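Local structure of putative glucose-6-phosphate 1-epimerase (Salmonella typhimurium, 2HTA) at residues A[40-52]-A[55-68]. The protein probably interconverts the alpha and beta anomers of glucose 6-phosphate and related hexose 6-phosphates, acting as a monomeric mutarotase. Numbering follows the deposited sequence.
Sequences DLDLIVVDHPQVK and FALQGAHLLSWKPV
Ile44 and Phe55 pair in antiparallel fashion through two backbone hydrogen bonds, Ile44 N to Phe55 O (2.9 Å) and Phe55 N to Ile44 O (2.8 Å). Next to them, Leu43 can be followed outward. Its CB lies 3.4 Å from Phe55 O; CG, beside the backbone N (chi1 -50°), stays 4.1 Å from that oxygen, and CD2 lies over Ala56, 3.8 Å from its CA and 3.9 Å from both its CB and Leu63 CD1. A small Ala56 suits this place, since the leucine branch can lie across it to meet strand 61-67. On the other face, the Phe55 ring takes Val46 CG2 at its edge and packs against Phe156 (edge-to-face) and Phe134 of the nine-stranded sheet; a flat apolar side chain suits this buried interface. Where strand 51-56 gives way to the turn Leu57 to Ala60, Asp42 O accepts Leu57 N and a water that also receives Gln58 N. Gln58 OE1, 3.6 Å from Leu41 CD2, accepts from Gly85 N, and NE2 donates to Lys83 O.

At the far end, Lys52 and Lys66 form a second hydrogen-bonded pair on a solvent-accessible face that suits lysines: Lys52 runs extended, whereas Lys66 bends to bring NZ to Glu70 O. Val51 CG2 presses close to the Trp65 ring edge at CD1 (3.3 Å), while the indole NE1 bonds Gly159 O. Two consecutive beta hairpins thus form an antiparallel meander within the beta-rich galactose-mutarotase-like fold.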
# COMPACT_ATOMS: atom_id res chain seq x y z
N ASP A 40 -18.51 -8.87 0.32
CA ASP A 40 -18.17 -9.64 -0.88
C ASP A 40 -16.80 -10.37 -0.80
O ASP A 40 -16.57 -11.30 -1.57
CB ASP A 40 -18.06 -8.75 -2.11
CG ASP A 40 -19.40 -8.29 -2.66
OD1 ASP A 40 -20.45 -8.79 -2.21
OD2 ASP A 40 -19.38 -7.42 -3.58
N LEU A 41 -15.89 -9.95 0.08
CA LEU A 41 -14.47 -10.26 -0.14
C LEU A 41 -13.89 -11.29 0.80
O LEU A 41 -14.09 -11.21 2.02
CB LEU A 41 -13.62 -8.99 0.02
CG LEU A 41 -13.98 -7.81 -0.91
CD1 LEU A 41 -12.97 -6.67 -0.80
CD2 LEU A 41 -14.09 -8.29 -2.36
N ASP A 42 -13.18 -12.25 0.21
CA ASP A 42 -12.47 -13.23 0.97
C ASP A 42 -11.20 -12.58 1.53
O ASP A 42 -10.52 -11.89 0.79
CB ASP A 42 -12.11 -14.38 0.08
CG ASP A 42 -13.31 -15.29 -0.15
OD1 ASP A 42 -14.18 -15.36 0.75
OD2 ASP A 42 -13.37 -15.91 -1.22
N LEU A 43 -10.96 -12.76 2.83
CA LEU A 43 -9.79 -12.18 3.53
C LEU A 43 -8.88 -13.31 4.07
O LEU A 43 -9.38 -14.35 4.48
CB LEU A 43 -10.20 -11.32 4.75
CG LEU A 43 -11.28 -10.27 4.43
CD1 LEU A 43 -11.58 -9.38 5.65
CD2 LEU A 43 -10.81 -9.38 3.24
N ILE A 44 -7.58 -13.08 4.05
CA ILE A 44 -6.61 -13.94 4.69
C ILE A 44 -6.11 -13.21 5.94
O ILE A 44 -5.59 -12.09 5.86
CB ILE A 44 -5.42 -14.29 3.75
CG1 ILE A 44 -5.92 -14.89 2.40
CG2 ILE A 44 -4.39 -15.15 4.52
CD1 ILE A 44 -6.66 -16.27 2.53
N VAL A 45 -6.30 -13.84 7.10
CA VAL A 45 -6.05 -13.19 8.35
C VAL A 45 -4.92 -13.94 9.09
O VAL A 45 -4.99 -15.15 9.26
CB VAL A 45 -7.32 -13.12 9.25
CG1 VAL A 45 -6.97 -12.49 10.58
CG2 VAL A 45 -8.48 -12.32 8.54
N VAL A 46 -3.89 -13.19 9.48
CA VAL A 46 -2.75 -13.69 10.21
C VAL A 46 -2.97 -13.29 11.68
O VAL A 46 -2.97 -12.11 12.04
CB VAL A 46 -1.40 -13.04 9.72
CG1 VAL A 46 -0.18 -13.51 10.59
CG2 VAL A 46 -1.14 -13.34 8.23
N ASP A 47 -3.15 -14.28 12.54
CA ASP A 47 -3.26 -13.96 13.95
C ASP A 47 -2.16 -14.81 14.62
O ASP A 47 -2.37 -15.99 14.95
CB ASP A 47 -4.66 -14.37 14.44
CG ASP A 47 -4.90 -14.04 15.92
OD1 ASP A 47 -3.95 -13.72 16.67
OD2 ASP A 47 -6.07 -14.13 16.36
N HIS A 48 -0.97 -14.22 14.74
CA HIS A 48 0.23 -14.95 15.16
C HIS A 48 0.66 -14.30 16.47
O HIS A 48 0.38 -13.12 16.69
CB HIS A 48 1.27 -14.74 14.03
CG HIS A 48 2.62 -15.32 14.28
ND1 HIS A 48 3.57 -14.71 15.07
CD2 HIS A 48 3.22 -16.41 13.75
CE1 HIS A 48 4.69 -15.42 15.03
NE2 HIS A 48 4.49 -16.47 14.25
N PRO A 49 1.39 -15.05 17.34
CA PRO A 49 1.81 -14.43 18.62
C PRO A 49 2.65 -13.14 18.52
O PRO A 49 2.60 -12.29 19.43
CB PRO A 49 2.65 -15.54 19.26
CG PRO A 49 2.00 -16.78 18.78
CD PRO A 49 1.81 -16.45 17.29
N GLN A 50 3.41 -12.99 17.42
CA GLN A 50 4.28 -11.83 17.27
C GLN A 50 3.72 -10.76 16.29
O GLN A 50 4.33 -9.71 16.12
CB GLN A 50 5.63 -12.31 16.69
CG GLN A 50 6.37 -13.27 17.64
CD GLN A 50 6.74 -12.50 18.87
OE1 GLN A 50 7.60 -11.63 18.83
NE2 GLN A 50 6.02 -12.72 19.93
N VAL A 51 2.59 -11.04 15.65
CA VAL A 51 2.06 -10.09 14.64
C VAL A 51 0.60 -10.42 14.27
O VAL A 51 0.23 -11.57 14.14
CB VAL A 51 2.93 -10.17 13.32
CG1 VAL A 51 3.11 -11.64 12.78
CG2 VAL A 51 2.37 -9.16 12.24
N LYS A 52 -0.18 -9.37 14.05
CA LYS A 52 -1.52 -9.51 13.49
C LYS A 52 -1.52 -8.76 12.16
O LYS A 52 -1.03 -7.65 12.09
CB LYS A 52 -2.54 -8.85 14.42
CG LYS A 52 -2.79 -9.71 15.67
CD LYS A 52 -3.84 -9.02 16.54
CE LYS A 52 -4.14 -9.91 17.78
NZ LYS A 52 -4.75 -9.13 18.91
N PHE A 55 -5.29 -9.47 4.87
CA PHE A 55 -5.18 -9.19 3.45
C PHE A 55 -6.55 -9.42 2.83
O PHE A 55 -7.32 -10.25 3.31
CB PHE A 55 -4.29 -10.24 2.82
CG PHE A 55 -2.86 -10.20 3.24
CD1 PHE A 55 -1.89 -9.55 2.46
CD2 PHE A 55 -2.45 -10.87 4.40
CE1 PHE A 55 -0.53 -9.52 2.89
CE2 PHE A 55 -1.11 -10.86 4.82
CZ PHE A 55 -0.16 -10.21 4.06
N ALA A 56 -6.85 -8.74 1.72
CA ALA A 56 -7.91 -9.23 0.86
C ALA A 56 -7.23 -9.99 -0.29
O ALA A 56 -6.17 -9.55 -0.82
CB ALA A 56 -8.72 -8.04 0.29
N LEU A 57 -7.87 -11.08 -0.73
CA LEU A 57 -7.46 -11.75 -1.96
C LEU A 57 -7.57 -10.79 -3.12
O LEU A 57 -6.73 -10.82 -4.04
CB LEU A 57 -8.27 -13.02 -2.27
CG LEU A 57 -7.97 -14.17 -1.30
CD1 LEU A 57 -8.91 -15.36 -1.56
CD2 LEU A 57 -6.48 -14.65 -1.42
N GLN A 58 -8.63 -9.98 -3.11
CA GLN A 58 -8.79 -8.93 -4.13
C GLN A 58 -7.68 -7.89 -4.02
O GLN A 58 -7.55 -7.21 -3.00
CB GLN A 58 -10.17 -8.27 -4.02
CG GLN A 58 -10.39 -7.21 -5.07
CD GLN A 58 -11.83 -6.81 -5.06
OE1 GLN A 58 -12.67 -7.55 -5.55
NE2 GLN A 58 -12.13 -5.67 -4.50
N GLY A 59 -6.86 -7.77 -5.07
CA GLY A 59 -5.72 -6.88 -4.99
C GLY A 59 -4.52 -7.34 -4.18
O GLY A 59 -3.60 -6.53 -3.96
N ALA A 60 -4.49 -8.61 -3.75
CA ALA A 60 -3.49 -9.08 -2.75
C ALA A 60 -3.21 -7.92 -1.81
O ALA A 60 -2.04 -7.49 -1.66
CB ALA A 60 -2.20 -9.52 -3.44
N HIS A 61 -4.27 -7.38 -1.23
CA HIS A 61 -4.24 -6.07 -0.60
C HIS A 61 -3.99 -6.23 0.89
O HIS A 61 -4.84 -6.70 1.64
CB HIS A 61 -5.60 -5.38 -0.81
CG HIS A 61 -5.57 -3.89 -0.60
ND1 HIS A 61 -5.97 -2.99 -1.57
CD2 HIS A 61 -5.30 -3.15 0.51
CE1 HIS A 61 -5.88 -1.76 -1.08
NE2 HIS A 61 -5.46 -1.83 0.18
N LEU A 62 -2.79 -5.83 1.31
CA LEU A 62 -2.49 -5.81 2.73
C LEU A 62 -3.35 -4.72 3.39
O LEU A 62 -3.19 -3.57 3.11
CB LEU A 62 -0.98 -5.56 2.91
CG LEU A 62 -0.47 -5.46 4.37
CD1 LEU A 62 -0.70 -6.74 5.21
CD2 LEU A 62 1.05 -5.09 4.31
N LEU A 63 -4.23 -5.12 4.28
CA LEU A 63 -5.19 -4.22 4.93
C LEU A 63 -4.66 -3.67 6.25
O LEU A 63 -4.95 -2.52 6.62
CB LEU A 63 -6.44 -5.03 5.29
CG LEU A 63 -7.12 -5.76 4.13
CD1 LEU A 63 -8.29 -6.63 4.53
CD2 LEU A 63 -7.58 -4.67 3.11
N SER A 64 -3.86 -4.47 6.96
CA SER A 64 -3.45 -4.05 8.33
C SER A 64 -2.19 -4.84 8.72
O SER A 64 -1.98 -5.93 8.22
CB SER A 64 -4.57 -4.30 9.38
OG SER A 64 -4.79 -5.68 9.62
N TRP A 65 -1.40 -4.28 9.62
CA TRP A 65 -0.21 -4.92 10.13
C TRP A 65 0.04 -4.28 11.50
O TRP A 65 0.17 -3.06 11.61
CB TRP A 65 1.01 -4.73 9.17
CG TRP A 65 2.31 -5.16 9.81
CD1 TRP A 65 2.59 -6.41 10.37
CD2 TRP A 65 3.47 -4.34 10.05
NE1 TRP A 65 3.89 -6.42 10.84
CE2 TRP A 65 4.42 -5.15 10.73
CE3 TRP A 65 3.80 -3.00 9.75
CZ2 TRP A 65 5.69 -4.67 11.13
CZ3 TRP A 65 5.08 -2.52 10.12
CH2 TRP A 65 6.00 -3.35 10.84
N LYS A 66 0.16 -5.13 12.52
CA LYS A 66 0.42 -4.67 13.86
C LYS A 66 1.38 -5.67 14.50
O LYS A 66 0.96 -6.77 14.86
CB LYS A 66 -0.88 -4.63 14.63
CG LYS A 66 -0.75 -4.08 16.06
CD LYS A 66 -2.17 -3.93 16.61
CE LYS A 66 -2.26 -4.40 18.01
NZ LYS A 66 -1.59 -3.37 18.90
N PRO A 67 2.67 -5.29 14.60
CA PRO A 67 3.59 -6.16 15.26
C PRO A 67 3.34 -6.05 16.77
O PRO A 67 2.83 -5.03 17.25
CB PRO A 67 4.97 -5.61 14.87
CG PRO A 67 4.77 -4.29 14.34
CD PRO A 67 3.32 -4.04 14.13
N VAL A 68 3.66 -7.11 17.48
CA VAL A 68 3.43 -7.16 18.90
C VAL A 68 4.14 -6.00 19.61
O VAL A 68 5.28 -5.65 19.27
CB VAL A 68 3.82 -8.57 19.51
CG1 VAL A 68 5.29 -8.85 19.43
CG2 VAL A 68 3.32 -8.71 20.88
O HOH W 1 -10.99 -10.40 -1.52
O HOH W 2 -3.47 -5.80 12.10